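Local coordinates for protein proline dipeptidase (Streptococcus pneumoniae, PDB 3PN9) that probably splits Xaa-Pro dipeptides as the full enzyme, this chain being its creatinase/prolidase N-terminal domain, at residues E54-V64 with V71-V79; P84-L92 with T110-E120. All blocks are in the same frame, centred on the assembly; numbering follows the deposited sequence.

How the contacts relate
Contact 1 is strand beside strand at one margin of the mixed sheet. Contact 2 is helix against helix, with both helices resting on the sheet face that carries Phe58 and Val76. Their centres lie about 15 Å apart, and they meet where Lys87 and Ile88 of the helix that follows strand 75-78 pack on Phe58 and Val76. Each contact is partly buried. In contact 1, main-chain hydrogen bonds run between the strands and aromatic groups settle at the two ends, one of them next to a second subunit. Contact 2 relies on a tryptophan, aliphatic branches and, at its surface, a lysine-glutamate pair; no other subunit touches it.

Contact 1: E54-V64 with V71-V79; sequences EPLLFVPALEV and VSFPVVGYV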
# COMPACT_ATOMS: atom_id res chain seq x y z
N GLU A 54 9.16 -2.23 14.63
CA GLU A 54 9.50 -0.83 15.00
C GLU A 54 10.92 -0.47 14.53
O GLU A 54 11.76 -1.39 14.36
CB GLU A 54 9.53 -0.67 16.53
CG GLU A 54 8.14 -0.32 17.10
CD GLU A 54 8.27 0.16 18.62
OE1 GLU A 54 8.05 1.37 18.99
OE2 GLU A 54 8.65 -0.74 19.37
N PRO A 55 11.22 0.83 14.39
CA PRO A 55 12.57 1.15 13.85
C PRO A 55 13.67 0.93 14.97
O PRO A 55 13.35 0.71 16.15
CB PRO A 55 12.51 2.65 13.66
CG PRO A 55 11.04 3.01 13.56
CD PRO A 55 10.29 1.99 14.41
N LEU A 56 14.93 1.06 14.58
CA LEU A 56 16.04 0.99 15.56
C LEU A 56 16.85 2.24 15.33
O LEU A 56 17.36 2.49 14.21
CB LEU A 56 16.88 -0.32 15.27
CG LEU A 56 18.32 -0.21 15.94
CD1 LEU A 56 17.97 -0.39 17.46
CD2 LEU A 56 19.10 -1.37 15.40
N LEU A 57 17.09 3.01 16.37
CA LEU A 57 17.98 4.13 16.18
C LEU A 57 19.36 3.68 16.75
O LEU A 57 19.46 3.32 17.95
CB LEU A 57 17.44 5.33 16.95
CG LEU A 57 18.31 6.63 16.99
CD1 LEU A 57 18.93 7.13 15.60
CD2 LEU A 57 17.54 7.77 17.72
N PHE A 58 20.41 3.79 15.93
CA PHE A 58 21.77 3.33 16.38
C PHE A 58 22.66 4.54 16.54
O PHE A 58 22.77 5.30 15.59
CB PHE A 58 22.34 2.39 15.30
CG PHE A 58 23.73 1.83 15.67
CD1 PHE A 58 23.85 0.73 16.53
CD2 PHE A 58 24.88 2.47 15.18
CE1 PHE A 58 25.20 0.21 16.84
CE2 PHE A 58 26.18 1.98 15.46
CZ PHE A 58 26.33 0.87 16.27
N VAL A 59 23.31 4.74 17.71
CA VAL A 59 24.00 5.99 17.98
C VAL A 59 25.32 5.70 18.78
O VAL A 59 25.40 4.60 19.34
CB VAL A 59 23.17 6.95 18.85
CG1 VAL A 59 21.84 7.42 18.02
CG2 VAL A 59 22.79 6.31 20.23
N PRO A 60 26.26 6.63 18.83
CA PRO A 60 27.42 6.47 19.80
C PRO A 60 26.88 6.35 21.21
O PRO A 60 25.86 6.96 21.57
CB PRO A 60 28.19 7.81 19.67
CG PRO A 60 27.82 8.32 18.23
CD PRO A 60 26.34 7.91 18.08
N ALA A 61 27.63 5.70 22.10
CA ALA A 61 27.16 5.41 23.46
C ALA A 61 26.80 6.65 24.19
O ALA A 61 25.82 6.67 24.93
CB ALA A 61 28.34 4.61 24.26
N LEU A 62 27.53 7.72 23.96
CA LEU A 62 27.27 8.97 24.70
C LEU A 62 25.90 9.61 24.36
O LEU A 62 25.41 10.48 25.08
CB LEU A 62 28.29 10.05 24.30
CG LEU A 62 29.65 9.95 25.12
CD1 LEU A 62 30.72 10.98 24.60
CD2 LEU A 62 29.54 9.96 26.72
N GLU A 63 25.29 9.20 23.25
CA GLU A 63 23.99 9.82 22.88
C GLU A 63 22.79 8.94 23.30
O GLU A 63 21.63 9.35 23.06
CB GLU A 63 23.96 9.97 21.34
CG GLU A 63 24.90 11.07 20.73
CD GLU A 63 24.75 12.41 21.37
OE1 GLU A 63 23.76 13.11 21.20
OE2 GLU A 63 25.65 12.80 22.12
N VAL A 64 23.06 7.74 23.82
CA VAL A 64 22.00 6.74 24.05
C VAL A 64 20.93 7.32 25.01
O VAL A 64 19.72 7.23 24.78
CB VAL A 64 22.55 5.42 24.66
CG1 VAL A 64 21.38 4.55 25.25
CG2 VAL A 64 23.24 4.56 23.60
N VAL A 71 12.82 9.29 21.52
CA VAL A 71 11.99 8.48 20.65
C VAL A 71 11.42 7.36 21.48
O VAL A 71 12.05 6.99 22.48
CB VAL A 71 12.84 7.86 19.46
CG1 VAL A 71 13.48 8.96 18.61
CG2 VAL A 71 13.97 6.86 19.89
N SER A 72 10.36 6.70 21.03
CA SER A 72 9.77 5.62 21.86
C SER A 72 10.19 4.24 21.35
O SER A 72 9.95 3.25 22.02
CB SER A 72 8.20 5.73 21.75
OG SER A 72 7.94 5.52 20.36
N PHE A 73 10.84 4.13 20.17
CA PHE A 73 11.23 2.80 19.69
C PHE A 73 12.72 2.50 20.16
O PHE A 73 13.36 3.39 20.74
CB PHE A 73 11.14 2.74 18.15
CG PHE A 73 11.76 3.92 17.47
CD1 PHE A 73 13.18 4.01 17.28
CD2 PHE A 73 10.89 4.97 16.96
CE1 PHE A 73 13.71 5.15 16.61
CE2 PHE A 73 11.44 6.11 16.29
CZ PHE A 73 12.85 6.18 16.12
N PRO A 74 13.23 1.30 19.96
CA PRO A 74 14.57 0.91 20.56
C PRO A 74 15.77 1.77 20.06
O PRO A 74 15.83 2.21 18.87
CB PRO A 74 14.78 -0.57 20.12
CG PRO A 74 13.30 -1.11 19.96
CD PRO A 74 12.53 0.16 19.33
N VAL A 75 16.69 2.03 20.96
CA VAL A 75 17.90 2.78 20.71
C VAL A 75 19.03 1.79 21.15
O VAL A 75 18.90 1.17 22.22
CB VAL A 75 17.95 4.09 21.55
CG1 VAL A 75 19.35 4.77 21.46
CG2 VAL A 75 16.86 5.11 21.05
N VAL A 76 20.08 1.64 20.35
CA VAL A 76 21.26 0.84 20.71
C VAL A 76 22.48 1.75 20.51
O VAL A 76 22.55 2.52 19.49
CB VAL A 76 21.36 -0.40 19.81
CG1 VAL A 76 22.87 -1.11 19.89
CG2 VAL A 76 20.19 -1.38 20.15
N GLY A 77 23.43 1.71 21.47
CA GLY A 77 24.60 2.56 21.39
C GLY A 77 25.88 1.71 21.21
O GLY A 77 25.84 0.46 21.32
N TYR A 78 26.99 2.35 20.85
CA TYR A 78 28.25 1.54 20.76
C TYR A 78 29.37 2.38 21.29
O TYR A 78 29.35 3.60 21.15
CB TYR A 78 28.55 0.99 19.35
CG TYR A 78 29.19 2.03 18.45
CD1 TYR A 78 30.57 1.96 18.13
CD2 TYR A 78 28.41 3.10 17.90
CE1 TYR A 78 31.19 2.93 17.27
CE2 TYR A 78 28.99 4.07 17.07
CZ TYR A 78 30.39 3.98 16.76
OH TYR A 78 30.93 4.93 15.91
N VAL A 79 30.40 1.75 21.92
CA VAL A 79 31.52 2.55 22.38
C VAL A 79 32.65 2.40 21.38
O VAL A 79 32.60 1.53 20.54
CB VAL A 79 32.06 2.05 23.87
CG1 VAL A 79 30.93 2.29 24.96
CG2 VAL A 79 32.49 0.62 23.84
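Pro55 lies flat over Phe73, its CB 4.0 Å from the centroid of the Phe73 ring and only 11° off the ring normal. With CG between the backbone N and the carbonyl carbon (chi1 46°), the Phe73 ring has Pro55 on one face and Val71 CB of its own segment near the rim of the other. At the ring edge, Phe73 CE1 touches Leu57 CB at 3.7 Å, while the Glu54 carboxylate, nearly perpendicular to the ring, puts OE1 3.5 Å from Phe73 CB. Beyond this end the strands pair in parallel: Leu57 N gives an almost straight bond to Pro74 O (2.9 Å), then Leu57 O accepts from Val76 N and Val76 O from Val59 N. Further on, the bond from Tyr78 N to Val59 O is weak, but Ala61 N still donates to Tyr78 O. On one face Leu56 reaches across with CD1 to Val76 CG2 (3.6 Å). Phe58, its CG anti to the backbone N (chi1 -179°), runs past Val76 CG1 and brings CZ to within 3.5 Å of Tyr78 CD2. Those two rings are nearly parallel but slid apart, their centroids 5.3 Å from each other, so they scarcely overlap; the Tyr78 hydroxyl is held by Gln44 N. Helix 84-91 packs on this face. On the other face Val59 CG2 meets Val75 CG1, and Val64 CG2 presses on Gly77 CA at 3.3 Å, a tight fit over a residue without a side chain. Near Pro55, Ser69 and Ser72 of the second subunit come up against this end. Strand 56-60, helix 64-70 and strand 75-78 form a beta-alpha-beta unit, the helix returning over Leu57 and Val75, with strand 75-78 outermost in the sheet of this alpha/beta domain.

Contact 2: P84-L92 with T110-E120; sequences PWQKIKHAL and TKYHGLKTVFE
Trp85 is the knob of this helix pair, seated in a hole made by Gly114, Leu115, Thr117 and Val118. Its six-membered ring lies face-on over Gly114, whose CA is 3.5 Å from the ring centroid; lacking a side chain, Gly114 lets the indole come down onto the helix backbone. Thr117 OG1 bonds back to Gly114 O (2.8 Å) and stands beside Trp85 CB. Val118 continues the close packing with both branches: CG1 touches Ile88 CG2 and Leu92 CD1 on one side, each 3.8 Å away, and CG2 faces Trp85 O and the indole edge. Leu92 CD1 also reaches Phe119 CZ at 3.7 Å. The helices, crossing at -42° with axes 9.0 Å apart, flank each other on one face of the domain's mixed sheet, where Ile88 and Leu115 rest on Phe46 of strand 46-50. Toward solvent the contact thins to Lys89 and Glu120, crossing beside exposed Thr117. Lys89, extended from CG onward with CG anti to the backbone N (chi1 -169°), carries NZ to Glu120 OE1 in a salt bridge whose 2.5 Å length is doubtfully short. NZ also donates to Thr117 O (3.2 Å), nearly in line with its carbonyl at the helix's C-terminal end.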
# COMPACT_ATOMS: atom_id res chain seq x y z
N PRO A 84 31.29 -0.93 15.06
CA PRO A 84 29.80 -0.52 14.85
C PRO A 84 29.08 -1.47 13.85
O PRO A 84 27.92 -1.75 14.04
CB PRO A 84 29.94 0.93 14.35
CG PRO A 84 31.32 1.03 13.60
CD PRO A 84 32.25 0.10 14.56
N TRP A 85 29.73 -1.90 12.76
CA TRP A 85 29.06 -2.77 11.78
C TRP A 85 28.57 -4.07 12.44
O TRP A 85 27.50 -4.55 12.12
CB TRP A 85 29.98 -3.04 10.59
CG TRP A 85 30.63 -1.70 10.20
CD1 TRP A 85 31.98 -1.36 10.27
CD2 TRP A 85 29.95 -0.48 9.73
NE1 TRP A 85 32.16 -0.05 9.85
CE2 TRP A 85 30.96 0.50 9.48
CE3 TRP A 85 28.60 -0.17 9.40
CZ2 TRP A 85 30.67 1.85 9.03
CZ3 TRP A 85 28.28 1.14 8.93
CH2 TRP A 85 29.31 2.15 8.80
N GLN A 86 29.43 -4.71 13.28
CA GLN A 86 29.03 -5.96 13.87
C GLN A 86 27.98 -5.71 14.86
O GLN A 86 27.08 -6.51 15.01
CB GLN A 86 30.25 -6.66 14.62
CG GLN A 86 31.18 -7.36 13.46
CD GLN A 86 30.40 -8.20 12.40
OE1 GLN A 86 30.52 -7.93 11.18
NE2 GLN A 86 29.62 -9.21 12.86
N LYS A 87 28.07 -4.59 15.55
CA LYS A 87 27.08 -4.33 16.56
C LYS A 87 25.65 -4.07 15.88
O LYS A 87 24.59 -4.49 16.38
CB LYS A 87 27.49 -3.06 17.31
CG LYS A 87 26.50 -2.76 18.41
CD LYS A 87 27.10 -2.99 19.77
CE LYS A 87 26.04 -2.86 20.79
NZ LYS A 87 26.74 -2.66 22.03
N ILE A 88 25.67 -3.38 14.74
CA ILE A 88 24.38 -3.09 14.00
C ILE A 88 23.86 -4.43 13.55
O ILE A 88 22.69 -4.75 13.73
CB ILE A 88 24.74 -2.23 12.72
CG1 ILE A 88 24.97 -0.75 13.20
CG2 ILE A 88 23.53 -2.28 11.71
CD1 ILE A 88 25.72 0.13 12.12
N LYS A 89 24.73 -5.25 12.93
CA LYS A 89 24.21 -6.52 12.40
C LYS A 89 23.55 -7.42 13.46
O LYS A 89 22.53 -8.09 13.20
CB LYS A 89 25.35 -7.27 11.72
CG LYS A 89 24.85 -8.50 10.90
CD LYS A 89 26.09 -9.07 10.15
CE LYS A 89 25.59 -10.08 9.16
NZ LYS A 89 26.73 -10.21 8.29
N HIS A 90 24.12 -7.41 14.67
CA HIS A 90 23.56 -8.23 15.78
C HIS A 90 22.37 -7.50 16.38
O HIS A 90 21.48 -8.14 16.87
CB HIS A 90 24.64 -8.43 16.92
CG HIS A 90 25.90 -9.20 16.50
ND1 HIS A 90 26.16 -9.62 15.19
CD2 HIS A 90 27.00 -9.58 17.22
CE1 HIS A 90 27.34 -10.22 15.13
NE2 HIS A 90 27.87 -10.23 16.35
N ALA A 91 22.32 -6.16 16.34
CA ALA A 91 21.13 -5.52 16.92
C ALA A 91 19.87 -5.60 16.02
O ALA A 91 18.74 -5.59 16.54
CB ALA A 91 21.45 -4.07 17.30
N LEU A 92 20.06 -5.68 14.69
CA LEU A 92 18.95 -5.77 13.75
C LEU A 92 18.35 -7.21 13.87
O LEU A 92 19.05 -8.15 14.29
CB LEU A 92 19.40 -5.57 12.29
CG LEU A 92 19.76 -4.06 12.09
CD1 LEU A 92 20.51 -3.84 10.72
CD2 LEU A 92 18.48 -3.14 12.15
N THR A 110 32.74 5.15 2.80
CA THR A 110 33.22 4.32 3.95
C THR A 110 31.99 3.77 4.68
O THR A 110 31.97 2.61 5.08
CB THR A 110 34.07 5.08 4.94
OG1 THR A 110 33.32 6.11 5.49
CG2 THR A 110 35.26 5.77 4.34
N LYS A 111 30.90 4.58 4.75
CA LYS A 111 29.65 4.02 5.34
C LYS A 111 28.93 3.06 4.47
O LYS A 111 28.34 2.09 5.01
CB LYS A 111 28.71 5.14 5.77
CG LYS A 111 29.31 6.10 6.81
CD LYS A 111 28.28 7.20 7.28
CE LYS A 111 29.08 8.05 8.20
NZ LYS A 111 28.12 8.91 8.86
N TYR A 112 28.92 3.28 3.14
CA TYR A 112 28.33 2.33 2.27
C TYR A 112 29.04 0.98 2.35
O TYR A 112 28.40 -0.08 2.41
CB TYR A 112 28.48 2.87 0.84
CG TYR A 112 28.06 1.99 -0.29
CD1 TYR A 112 26.71 1.49 -0.41
CD2 TYR A 112 28.98 1.70 -1.30
CE1 TYR A 112 26.34 0.67 -1.50
CE2 TYR A 112 28.64 0.91 -2.39
CZ TYR A 112 27.31 0.44 -2.49
OH TYR A 112 27.04 -0.33 -3.54
N HIS A 113 30.38 1.00 2.42
CA HIS A 113 31.05 -0.31 2.48
C HIS A 113 30.78 -0.89 3.86
O HIS A 113 30.59 -2.09 3.94
CB HIS A 113 32.57 -0.11 2.31
CG HIS A 113 32.95 0.43 0.95
ND1 HIS A 113 33.98 1.33 0.79
CD2 HIS A 113 32.42 0.22 -0.29
CE1 HIS A 113 34.07 1.66 -0.49
NE2 HIS A 113 33.15 1.00 -1.16
N GLY A 114 30.67 -0.08 4.90
CA GLY A 114 30.30 -0.70 6.18
C GLY A 114 28.90 -1.35 6.13
O GLY A 114 28.70 -2.46 6.62
N LEU A 115 27.90 -0.68 5.51
CA LEU A 115 26.57 -1.29 5.45
C LEU A 115 26.55 -2.51 4.59
O LEU A 115 25.70 -3.40 4.78
CB LEU A 115 25.51 -0.23 4.92
CG LEU A 115 25.32 1.01 5.85
CD1 LEU A 115 24.35 2.08 5.14
CD2 LEU A 115 24.59 0.45 7.10
N LYS A 116 27.44 -2.58 3.58
CA LYS A 116 27.55 -3.84 2.82
C LYS A 116 28.08 -5.03 3.66
O LYS A 116 27.82 -6.19 3.31
CB LYS A 116 28.40 -3.64 1.53
CG LYS A 116 27.56 -2.86 0.48
CD LYS A 116 28.31 -2.58 -0.75
CE LYS A 116 28.19 -3.81 -1.63
NZ LYS A 116 29.28 -3.63 -2.61
N THR A 117 28.72 -4.79 4.79
CA THR A 117 29.04 -5.95 5.64
C THR A 117 27.83 -6.28 6.51
O THR A 117 27.69 -7.40 6.98
CB THR A 117 30.21 -5.75 6.60
OG1 THR A 117 29.83 -4.81 7.59
CG2 THR A 117 31.39 -5.16 5.88
N VAL A 118 26.97 -5.30 6.75
CA VAL A 118 25.80 -5.60 7.57
C VAL A 118 24.81 -6.31 6.65
O VAL A 118 24.20 -7.27 7.09
CB VAL A 118 25.12 -4.32 8.10
CG1 VAL A 118 23.70 -4.58 8.71
CG2 VAL A 118 26.04 -3.45 8.98
N PHE A 119 24.59 -5.80 5.41
CA PHE A 119 23.65 -6.39 4.46
C PHE A 119 24.41 -6.98 3.28
O PHE A 119 24.55 -6.35 2.22
CB PHE A 119 22.63 -5.27 3.93
CG PHE A 119 21.98 -4.49 5.04
CD1 PHE A 119 21.09 -5.13 5.90
CD2 PHE A 119 22.26 -3.13 5.23
CE1 PHE A 119 20.43 -4.44 6.88
CE2 PHE A 119 21.64 -2.46 6.23
CZ PHE A 119 20.72 -3.09 7.09
N GLU A 120 24.92 -8.18 3.43
CA GLU A 120 25.91 -8.76 2.50
C GLU A 120 25.37 -9.12 1.18
O GLU A 120 26.14 -9.17 0.24
CB GLU A 120 26.52 -10.05 3.11
CG GLU A 120 27.27 -9.66 4.38
CD GLU A 120 27.95 -10.89 5.07
OE1 GLU A 120 27.56 -11.27 6.17
OE2 GLU A 120 28.84 -11.48 4.47